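Local coordinates for protein adenosine deaminase 1 (Arthrobacter aurescens, PDB 3RYS) that probably catalyses the zinc-dependent hydrolytic deamination of adenine to hypoxanthine, a step of purine salvage and nitrogen catabolism, at residues 60-65 / 279-284; 65-70 / 170-175; 211-216 / 234-239. All coordinates share one frame; numbering follows the deposited sequence.

Contact 1: 60-65 / 279-284. With ZN (zinc ion), chain C; ADE (adenine), chain D.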
loop_
_atom_site.group_PDB
_atom_site.type_symbol
_atom_site.label_atom_id
_atom_site.label_comp_id
_atom_site.label_asym_id
_atom_site.label_seq_id
_atom_site.Cartn_x
_atom_site.Cartn_y
_atom_site.Cartn_z
ATOM N N GLN A 60 -15.370 1.506 -4.677
ATOM C CA GLN A 60 -15.862 0.428 -5.526
ATOM C C GLN A 60 -15.584 0.671 -7.009
ATOM O O GLN A 60 -15.079 -0.212 -7.703
ATOM C CB GLN A 60 -17.356 0.194 -5.287
ATOM C CG GLN A 60 -17.881 -1.087 -5.916
ATOM C CD GLN A 60 -17.077 -2.316 -5.511
ATOM O OE1 GLN A 60 -16.972 -2.647 -4.329
ATOM N NE2 GLN A 60 -16.510 -3.001 -6.498
ATOM N N SER A 61 -15.912 1.867 -7.492
ATOM C CA SER A 61 -15.695 2.199 -8.893
ATOM C C SER A 61 -14.236 1.968 -9.266
ATOM O O SER A 61 -13.927 1.555 -10.386
ATOM C CB SER A 61 -16.097 3.648 -9.184
ATOM O OG SER A 61 -15.206 4.567 -8.575
ATOM N N PHE A 62 -13.343 2.230 -8.317
ATOM C CA PHE A 62 -11.919 2.018 -8.529
ATOM C C PHE A 62 -11.582 0.536 -8.582
ATOM O O PHE A 62 -10.951 0.073 -9.529
ATOM C CB PHE A 62 -11.103 2.692 -7.430
ATOM C CG PHE A 62 -9.775 2.040 -7.183
ATOM C CD1 PHE A 62 -8.728 2.200 -8.084
ATOM C CD2 PHE A 62 -9.570 1.264 -6.052
ATOM C CE1 PHE A 62 -7.496 1.598 -7.861
ATOM C CE2 PHE A 62 -8.346 0.658 -5.824
ATOM C CZ PHE A 62 -7.306 0.825 -6.731
ATOM N N LEU A 63 -11.996 -0.200 -7.555
ATOM C CA LEU A 63 -11.758 -1.637 -7.497
ATOM C C LEU A 63 -12.165 -2.311 -8.809
ATOM O O LEU A 63 -11.450 -3.177 -9.323
ATOM C CB LEU A 63 -12.498 -2.268 -6.312
ATOM C CG LEU A 63 -11.961 -1.981 -4.904
ATOM C CD1 LEU A 63 -12.846 -2.620 -3.839
ATOM C CD2 LEU A 63 -10.532 -2.468 -4.761
ATOM N N ASP A 64 -13.305 -1.905 -9.359
ATOM C CA ASP A 64 -13.788 -2.503 -10.600
ATOM C C ASP A 64 -12.741 -2.435 -11.711
ATOM O O ASP A 64 -12.477 -3.429 -12.386
ATOM C CB ASP A 64 -15.098 -1.853 -11.048
ATOM C CG ASP A 64 -16.267 -2.232 -10.159
ATOM O OD1 ASP A 64 -16.185 -3.276 -9.481
ATOM O OD2 ASP A 64 -17.265 -1.481 -10.132
ATOM N N LEU A 65 -12.146 -1.262 -11.898
ATOM C CA LEU A 65 -11.093 -1.103 -12.893
ATOM C C LEU A 65 -9.840 -1.869 -12.452
ATOM O O LEU A 65 -9.269 -2.656 -13.212
ATOM C CB LEU A 65 -10.779 0.380 -13.108
ATOM C CG LEU A 65 -9.787 0.713 -14.224
ATOM C CD1 LEU A 65 -10.379 0.355 -15.569
ATOM C CD2 LEU A 65 -9.398 2.182 -14.181
ATOM N N SER A 279 1.611 5.858 -1.493
ATOM C CA SER A 279 0.950 6.121 -2.773
ATOM C C SER A 279 -0.180 5.128 -3.059
ATOM O O SER A 279 -1.020 5.371 -3.931
ATOM C CB SER A 279 1.961 6.174 -3.928
ATOM O OG SER A 279 2.578 4.921 -4.149
ATOM N N ASP A 280 -0.186 4.017 -2.321
ATOM C CA ASP A 280 -1.293 3.059 -2.337
ATOM C C ASP A 280 -1.442 2.319 -3.672
ATOM O O ASP A 280 -1.009 1.175 -3.803
ATOM C CB ASP A 280 -2.607 3.754 -1.948
ATOM C CG ASP A 280 -3.729 2.771 -1.671
ATOM O OD1 ASP A 280 -4.905 3.187 -1.685
ATOM O OD2 ASP A 280 -3.435 1.581 -1.440
ATOM N N ASP A 281 -2.066 2.975 -4.646
ATOM C CA ASP A 281 -2.213 2.432 -5.995
ATOM C C ASP A 281 -1.723 3.482 -7.007
ATOM O O ASP A 281 -2.523 4.194 -7.618
ATOM C CB ASP A 281 -3.675 2.055 -6.261
ATOM C CG ASP A 281 -4.235 1.077 -5.224
ATOM O OD1 ASP A 281 -4.018 -0.140 -5.393
ATOM O OD2 ASP A 281 -4.910 1.508 -4.257
ATOM N N PRO A 282 -0.395 3.572 -7.184
ATOM C CA PRO A 282 0.315 4.653 -7.884
ATOM C C PRO A 282 -0.109 4.890 -9.335
ATOM O O PRO A 282 -0.104 6.035 -9.785
ATOM C CB PRO A 282 1.775 4.188 -7.863
ATOM C CG PRO A 282 1.851 3.170 -6.802
ATOM C CD PRO A 282 0.524 2.508 -6.751
ATOM N N ALA A 283 -0.443 3.831 -10.063
ATOM C CA ALA A 283 -0.766 3.977 -11.478
ATOM C C ALA A 283 -2.228 4.371 -11.692
ATOM O O ALA A 283 -2.652 4.624 -12.817
ATOM C CB ALA A 283 -0.429 2.702 -12.243
ATOM N N TYR A 284 -2.988 4.437 -10.603
ATOM C CA TYR A 284 -4.403 4.785 -10.675
ATOM C C TYR A 284 -4.717 6.174 -10.107
ATOM O O TYR A 284 -5.731 6.783 -10.460
ATOM C CB TYR A 284 -5.247 3.732 -9.947
ATOM C CG TYR A 284 -5.341 2.419 -10.678
ATOM C CD1 TYR A 284 -4.316 1.485 -10.597
ATOM C CD2 TYR A 284 -6.453 2.110 -11.448
ATOM C CE1 TYR A 284 -4.394 0.278 -11.267
ATOM C CE2 TYR A 284 -6.541 0.909 -12.119
ATOM C CZ TYR A 284 -5.509 -0.005 -12.027
ATOM O OH TYR A 284 -5.595 -1.206 -12.692
HETATM ZN ZN ZN C . -4.889 0.440 -0.084
HETATM N N9 ADE D . -7.438 -2.552 -2.934
HETATM C C8 ADE D . -6.382 -1.898 -3.511
HETATM N N7 ADE D . -6.165 -0.692 -3.030
HETATM C C5 ADE D . -7.156 -0.546 -2.070
HETATM C C6 ADE D . -7.480 0.513 -1.195
HETATM N N6 ADE D . -6.801 1.666 -1.161
HETATM N N1 ADE D . -8.529 0.339 -0.359
HETATM C C2 ADE D . -9.205 -0.819 -0.402
HETATM N N3 ADE D . -8.997 -1.887 -1.177
HETATM C C4 ADE D . -7.950 -1.682 -1.996
#
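The adenine pocket beside the zinc site, probably the catalytic one, takes part of its wall from Phe62 of helix 59-69, which meets Asp281 and Tyr284 of the loop after strand 275-277. Phe62 drives its edge into the face of Tyr284, a T-shaped pair with ring planes at 86° and CE1 of Phe62 3.6 Å from CG of Tyr284. With its CG anti to the backbone N (chi1 153°), the phenylalanine reaches across from its helix to the loop. A flat apolar ring suits the place because it serves three neighbours: its CZ also lies 3.4 Å from CG of Asp281, and its CE2 is 3.8 Å from N7 of the adenine. Leu65, almost one helical turn on, brings CD2 to the edge of the Tyr284 ring, 3.7 Å from CE2.

The two acids next to these rings handle the ligand and the metal. Asp281 points its carboxylate at the imidazole side of the purine, OD2 standing 2.8 Å from N7. Asp280 binds zinc through OD2 at 2.3 Å, while its other oxygen, OD1, faces the adenine N6 and is hydrogen-bonded to Ser250. His19, His21 and His199 supply the remaining protein ligands. Adjacent aspartates following a late strand, one on the metal and one on the base, mark the active site of the adenosine deaminase family of TIM barrels.

Contact 2: 65-70 / 170-175. With ADE (adenine), chain D.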
loop_
_atom_site.group_PDB
_atom_site.type_symbol
_atom_site.label_atom_id
_atom_site.label_comp_id
_atom_site.label_asym_id
_atom_site.label_seq_id
_atom_site.Cartn_x
_atom_site.Cartn_y
_atom_site.Cartn_z
ATOM N N LEU A 65 -12.146 -1.262 -11.898
ATOM C CA LEU A 65 -11.093 -1.103 -12.893
ATOM C C LEU A 65 -9.840 -1.869 -12.452
ATOM O O LEU A 65 -9.269 -2.656 -13.212
ATOM C CB LEU A 65 -10.779 0.380 -13.108
ATOM C CG LEU A 65 -9.787 0.713 -14.224
ATOM C CD1 LEU A 65 -10.379 0.355 -15.569
ATOM C CD2 LEU A 65 -9.398 2.182 -14.181
ATOM N N TYR A 66 -9.439 -1.628 -11.208
ATOM C CA TYR A 66 -8.305 -2.288 -10.568
ATOM C C TYR A 66 -8.286 -3.801 -10.799
ATOM O O TYR A 66 -7.252 -4.373 -11.141
ATOM C CB TYR A 66 -8.360 -1.968 -9.075
ATOM C CG TYR A 66 -7.377 -2.679 -8.176
ATOM C CD1 TYR A 66 -7.789 -3.734 -7.374
ATOM C CD2 TYR A 66 -6.055 -2.260 -8.082
ATOM C CE1 TYR A 66 -6.910 -4.372 -6.522
ATOM C CE2 TYR A 66 -5.168 -2.892 -7.235
ATOM C CZ TYR A 66 -5.600 -3.951 -6.456
ATOM O OH TYR A 66 -4.726 -4.592 -5.604
ATOM N N TYR A 67 -9.436 -4.440 -10.620
ATOM C CA TYR A 67 -9.561 -5.877 -10.851
ATOM C C TYR A 67 -9.608 -6.219 -12.338
ATOM O O TYR A 67 -9.022 -7.213 -12.774
ATOM C CB TYR A 67 -10.799 -6.434 -10.140
ATOM C CG TYR A 67 -10.675 -6.402 -8.641
ATOM C CD1 TYR A 67 -9.540 -6.895 -8.016
ATOM C CD2 TYR A 67 -11.682 -5.872 -7.850
ATOM C CE1 TYR A 67 -9.410 -6.868 -6.646
ATOM C CE2 TYR A 67 -11.562 -5.838 -6.473
ATOM C CZ TYR A 67 -10.422 -6.337 -5.878
ATOM O OH TYR A 67 -10.284 -6.313 -4.509
ATOM N N ALA A 68 -10.309 -5.396 -13.113
ATOM C CA ALA A 68 -10.429 -5.622 -14.546
ATOM C C ALA A 68 -9.053 -5.675 -15.194
ATOM O O ALA A 68 -8.781 -6.537 -16.033
ATOM C CB ALA A 68 -11.267 -4.536 -15.185
ATOM N N ASN A 69 -8.185 -4.755 -14.789
ATOM C CA ASN A 69 -6.865 -4.632 -15.395
ATOM C C ASN A 69 -5.951 -5.822 -15.118
ATOM O O ASN A 69 -5.012 -6.084 -15.878
ATOM C CB ASN A 69 -6.198 -3.325 -14.972
ATOM C CG ASN A 69 -6.785 -2.121 -15.683
ATOM O OD1 ASN A 69 -6.466 -0.976 -15.361
ATOM N ND2 ASN A 69 -7.647 -2.374 -16.661
ATOM N N MET A 70 -6.236 -6.549 -14.042
ATOM C CA MET A 70 -5.408 -7.687 -13.661
ATOM C C MET A 70 -5.457 -8.818 -14.686
ATOM O O MET A 70 -4.675 -9.765 -14.607
ATOM C CB MET A 70 -5.822 -8.222 -12.289
ATOM C CG MET A 70 -5.582 -7.260 -11.147
ATOM S SD MET A 70 -5.934 -8.035 -9.558
ATOM C CE MET A 70 -5.888 -6.614 -8.477
ATOM N N LEU A 170 -5.414 -6.954 4.560
ATOM C CA LEU A 170 -6.855 -7.032 4.382
ATOM C C LEU A 170 -7.329 -5.801 3.614
ATOM O O LEU A 170 -7.238 -4.682 4.110
ATOM C CB LEU A 170 -7.534 -7.126 5.755
ATOM C CG LEU A 170 -8.964 -7.656 5.936
ATOM C CD1 LEU A 170 -9.984 -6.543 5.793
ATOM C CD2 LEU A 170 -9.278 -8.817 4.995
ATOM N N ASP A 171 -7.819 -6.004 2.396
ATOM C CA ASP A 171 -8.291 -4.886 1.587
ATOM C C ASP A 171 -9.570 -5.209 0.810
ATOM O O ASP A 171 -10.332 -6.094 1.203
ATOM C CB ASP A 171 -7.182 -4.375 0.653
ATOM C CG ASP A 171 -6.691 -5.435 -0.317
ATOM O OD1 ASP A 171 -7.261 -6.544 -0.341
ATOM O OD2 ASP A 171 -5.731 -5.154 -1.067
ATOM N N SER A 172 -9.786 -4.485 -0.288
ATOM C CA SER A 172 -11.025 -4.551 -1.063
ATOM C C SER A 172 -12.175 -3.804 -0.364
ATOM O O SER A 172 -11.948 -3.086 0.615
ATOM C CB SER A 172 -11.409 -5.998 -1.376
ATOM O OG SER A 172 -12.341 -6.042 -2.441
ATOM N N ALA A 173 -13.398 -3.975 -0.868
ATOM C CA ALA A 173 -14.556 -3.198 -0.405
ATOM C C ALA A 173 -14.773 -3.240 1.114
ATOM O O ALA A 173 -15.156 -4.268 1.666
ATOM C CB ALA A 173 -15.817 -3.642 -1.139
ATOM N N GLU A 174 -14.548 -2.110 1.778
ATOM C CA GLU A 174 -14.566 -2.073 3.240
ATOM C C GLU A 174 -15.966 -2.076 3.859
ATOM O O GLU A 174 -16.278 -2.916 4.704
ATOM C CB GLU A 174 -13.774 -0.877 3.769
ATOM C CG GLU A 174 -13.720 -0.837 5.292
ATOM C CD GLU A 174 -12.857 0.290 5.830
ATOM O OE1 GLU A 174 -12.476 1.185 5.046
ATOM O OE2 GLU A 174 -12.565 0.283 7.045
ATOM N N VAL A 175 -16.799 -1.126 3.448
ATOM C CA VAL A 175 -18.113 -0.960 4.054
ATOM C C VAL A 175 -18.946 -2.238 3.989
ATOM O O VAL A 175 -19.109 -2.837 2.925
ATOM C CB VAL A 175 -18.885 0.214 3.416
ATOM C CG1 VAL A 175 -20.339 0.199 3.857
ATOM C CG2 VAL A 175 -18.225 1.541 3.779
HETATM N N9 ADE D . -7.438 -2.552 -2.934
HETATM C C8 ADE D . -6.382 -1.898 -3.511
HETATM N N7 ADE D . -6.165 -0.692 -3.030
HETATM C C5 ADE D . -7.156 -0.546 -2.070
HETATM C C6 ADE D . -7.480 0.513 -1.195
HETATM N N6 ADE D . -6.801 1.666 -1.161
HETATM N N1 ADE D . -8.529 0.339 -0.359
HETATM C C2 ADE D . -9.205 -0.819 -0.402
HETATM N N3 ADE D . -8.997 -1.887 -1.177
HETATM C C4 ADE D . -7.950 -1.682 -1.996
#
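Tyr67 and Ser172 meet hydroxyl to hydroxyl beside the adenine, OH of Tyr67 lying 2.9 Å from OG of Ser172 in a hydrogen bond that either could donate. The serine oxygen sits near the plane of the tyrosine ring, at its edge, as expected for a partner of a phenol hydroxyl, which itself lies in the ring plane. Tyrosine suits this place through its length, since the CA atoms of Tyr67 and Ser172 are 10.0 Å apart; serine answers with a hydroxyl on a short side chain, close to the backbone and within reach of the phenol. Rotation of Ser172 to put OG anti to its own backbone N (chi1 -162°) brings that oxygen to the Tyr67 hydroxyl, and it also has a weak hydrogen bond to Asp145.

Segment 170-175 carries strand 167-171 of the TIM barrel out of its C-terminal end, where this fold places its active sites. Asp171 closes the strand, its CB 3.6 Å from N3 of the adenine and its OD2 3.6 Å from N9. The next residue offers its amide: Ser172 N donates to N3 at 2.9 Å, through a bent bond of 135°.

Tyr66 is turned differently. It presents a face, not an edge, with C8 of the adenine over it 3.7 Å from CZ, and the methyl CE of Met70 over the opposite face. A rim atom of Tyr66, CD1, in turn lies over one face of Tyr67, so the two aromatic side chains brace each other within the helix. The hydroxyl of Tyr66 is held by Asp103.

Contact 3: 211-216 / 234-239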
loop_
_atom_site.group_PDB
_atom_site.type_symbol
_atom_site.label_atom_id
_atom_site.label_comp_id
_atom_site.label_asym_id
_atom_site.label_seq_id
_atom_site.Cartn_x
_atom_site.Cartn_y
_atom_site.Cartn_z
ATOM N N GLU A 211 -11.858 -2.549 15.679
ATOM C CA GLU A 211 -12.013 -3.924 15.363
ATOM C C GLU A 211 -10.738 -4.553 14.841
ATOM O O GLU A 211 -10.394 -5.586 15.202
ATOM C CB GLU A 211 -13.141 -4.077 14.356
ATOM C CG GLU A 211 -14.433 -4.378 14.942
ATOM C CD GLU A 211 -15.390 -4.885 13.985
ATOM O OE1 GLU A 211 -15.111 -5.764 13.238
ATOM O OE2 GLU A 211 -16.496 -4.447 13.992
ATOM N N ALA A 212 -10.061 -3.896 13.959
ATOM C CA ALA A 212 -8.802 -4.345 13.383
ATOM C C ALA A 212 -7.707 -4.427 14.443
ATOM O O ALA A 212 -6.849 -5.306 14.393
ATOM C CB ALA A 212 -8.378 -3.429 12.239
ATOM N N LEU A 213 -7.745 -3.513 15.405
ATOM C CA LEU A 213 -6.758 -3.503 16.482
ATOM C C LEU A 213 -7.009 -4.582 17.536
ATOM O O LEU A 213 -6.076 -5.251 17.981
ATOM C CB LEU A 213 -6.711 -2.130 17.154
ATOM C CG LEU A 213 -6.066 -0.998 16.350
ATOM C CD1 LEU A 213 -6.317 0.341 17.024
ATOM C CD2 LEU A 213 -4.575 -1.248 16.181
ATOM N N ASP A 214 -8.268 -4.750 17.924
ATOM C CA ASP A 214 -8.617 -5.604 19.055
ATOM C C ASP A 214 -8.967 -7.035 18.660
ATOM O O ASP A 214 -8.520 -7.993 19.296
ATOM C CB ASP A 214 -9.759 -4.972 19.853
ATOM C CG ASP A 214 -9.325 -3.717 20.591
ATOM O OD1 ASP A 214 -8.104 -3.561 20.814
ATOM O OD2 ASP A 214 -10.195 -2.896 20.953
ATOM N N VAL A 215 -9.767 -7.177 17.610
ATOM C CA VAL A 215 -10.177 -8.492 17.138
ATOM C C VAL A 215 -9.098 -9.132 16.264
ATOM O O VAL A 215 -8.821 -10.329 16.384
ATOM C CB VAL A 215 -11.503 -8.414 16.353
ATOM C CG1 VAL A 215 -11.979 -9.807 15.974
ATOM C CG2 VAL A 215 -12.563 -7.690 17.170
ATOM N N LEU A 216 -8.482 -8.330 15.398
ATOM C CA LEU A 216 -7.508 -8.835 14.431
ATOM C C LEU A 216 -6.059 -8.659 14.887
ATOM O O LEU A 216 -5.147 -9.247 14.312
ATOM C CB LEU A 216 -7.706 -8.168 13.068
ATOM C CG LEU A 216 -9.041 -8.385 12.351
ATOM C CD1 LEU A 216 -8.998 -7.758 10.967
ATOM C CD2 LEU A 216 -9.373 -9.868 12.256
ATOM N N VAL A 234 -8.958 8.155 18.330
ATOM C CA VAL A 234 -7.809 9.015 18.081
ATOM C C VAL A 234 -6.878 8.973 19.283
ATOM O O VAL A 234 -5.658 9.005 19.140
ATOM C CB VAL A 234 -8.242 10.482 17.862
ATOM C CG1 VAL A 234 -7.024 11.373 17.663
ATOM C CG2 VAL A 234 -9.192 10.593 16.683
ATOM N N GLN A 235 -7.475 8.894 20.467
ATOM C CA GLN A 235 -6.742 8.946 21.725
ATOM C C GLN A 235 -5.850 7.726 21.886
ATOM O O GLN A 235 -4.670 7.848 22.213
ATOM C CB GLN A 235 -7.723 9.029 22.890
ATOM C CG GLN A 235 -7.414 10.111 23.900
ATOM C CD GLN A 235 -8.672 10.631 24.590
ATOM O OE1 GLN A 235 -9.056 11.790 24.413
ATOM N NE2 GLN A 235 -9.330 9.767 25.362
ATOM N N ARG A 236 -6.419 6.549 21.650
ATOM C CA ARG A 236 -5.664 5.304 21.728
ATOM C C ARG A 236 -4.553 5.229 20.680
ATOM O O ARG A 236 -3.434 4.809 20.978
ATOM C CB ARG A 236 -6.591 4.101 21.573
ATOM C CG ARG A 236 -5.836 2.808 21.350
ATOM C CD ARG A 236 -6.756 1.695 20.900
ATOM N NE ARG A 236 -6.040 0.430 20.808
ATOM C CZ ARG A 236 -6.633 -0.744 20.631
ATOM N NH1 ARG A 236 -7.955 -0.804 20.526
ATOM N NH2 ARG A 236 -5.904 -1.853 20.562
ATOM N N LEU A 237 -4.870 5.624 19.451
ATOM C CA LEU A 237 -3.879 5.662 18.384
ATOM C C LEU A 237 -2.655 6.450 18.832
ATOM O O LEU A 237 -1.531 5.946 18.819
ATOM C CB LEU A 237 -4.480 6.288 17.127
ATOM C CG LEU A 237 -5.154 5.353 16.115
ATOM C CD1 LEU A 237 -5.568 4.025 16.733
ATOM C CD2 LEU A 237 -6.338 6.040 15.459
ATOM N N VAL A 238 -2.887 7.692 19.241
ATOM C CA VAL A 238 -1.829 8.550 19.753
ATOM C C VAL A 238 -1.087 7.910 20.931
ATOM O O VAL A 238 0.143 7.929 20.990
ATOM C CB VAL A 238 -2.396 9.908 20.201
ATOM C CG1 VAL A 238 -1.356 10.678 20.997
ATOM C CG2 VAL A 238 -2.863 10.709 19.002
ATOM N N ALA A 239 -1.846 7.346 21.867
ATOM C CA ALA A 239 -1.282 6.743 23.070
ATOM C C ALA A 239 -0.400 5.528 22.771
ATOM O O ALA A 239 0.591 5.278 23.461
ATOM C CB ALA A 239 -2.396 6.357 24.029
#
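Arg236 and Asp214 form a salt bridge between helix 206-214 and helix 231-240. The arginine comes end-on and grips a single carboxylate oxygen with two nitrogens: NH1 and NH2 each stand 2.8 Å from OD1 of Asp214. Both donors approach from the same face of the carboxylate plane, NH2 on the syn side and NH1 from further above. A third, weak bond runs from NH1 to OD2 of Asp214 at 3.1 Å. The two flat groups are only 22° from coplanar, and both bonds to OD1 leave close to the guanidinium plane, although their N-H...O angles, near 140°, are bent.

Leu213 lies against one face of the guanidinium. Its CB is 3.5 Å from NH2 of Arg236, and farther along the side chain its CD1 meets CD1 of Leu237 at 3.8 Å. A leucine does double work here, covering the flat cation and pairing with a second buried leucine, whereas Asp214, at the exposed rim, probably carries its charge at little cost.

The next layer fixes the arginine's position. Its CG is anti to the backbone N (chi1 168°) and the chain runs on extended, which carries the charge across to helix 206-214. NE is salt-bridged to Glu240, about one helical turn later, so the guanidinium is gripped by acids of both helices. A leucine in place of Arg236 would probably leave Asp214 and Glu240 each without this cationic mate and take the flat cover off Leu213. Leu237 also packs on Leu273 of a loop. Two successive outer helices, each following a parallel strand and packed side by side, are typical of the repeated strand-helix units of a TIM barrel.

How the contacts relate
Contacts 1 and 2 belong to the active site and both draw on helix 59-69, sharing Leu65; their centres are 7 Å apart and both touch the adenine. They also meet directly, through a weak but probable hydrogen bond between OH of Tyr284 and OD1 of Asn69, 2.8 Å apart. Contact 1, wholly buried, joins aromatic edge-to-face packing to one acid on zinc and one on the adenine; contact 2, partly buried, relies on a hydroxyl pair and a backbone amide. Contact 3 lies on the outer helical layer, its centre about 26 Å from that of contact 1, and is partly buried, a salt bridge at the exposed side beside a leucine pair. Along the chain, contacts 2 and 3 follow in series inside the loop that contact 1 closes.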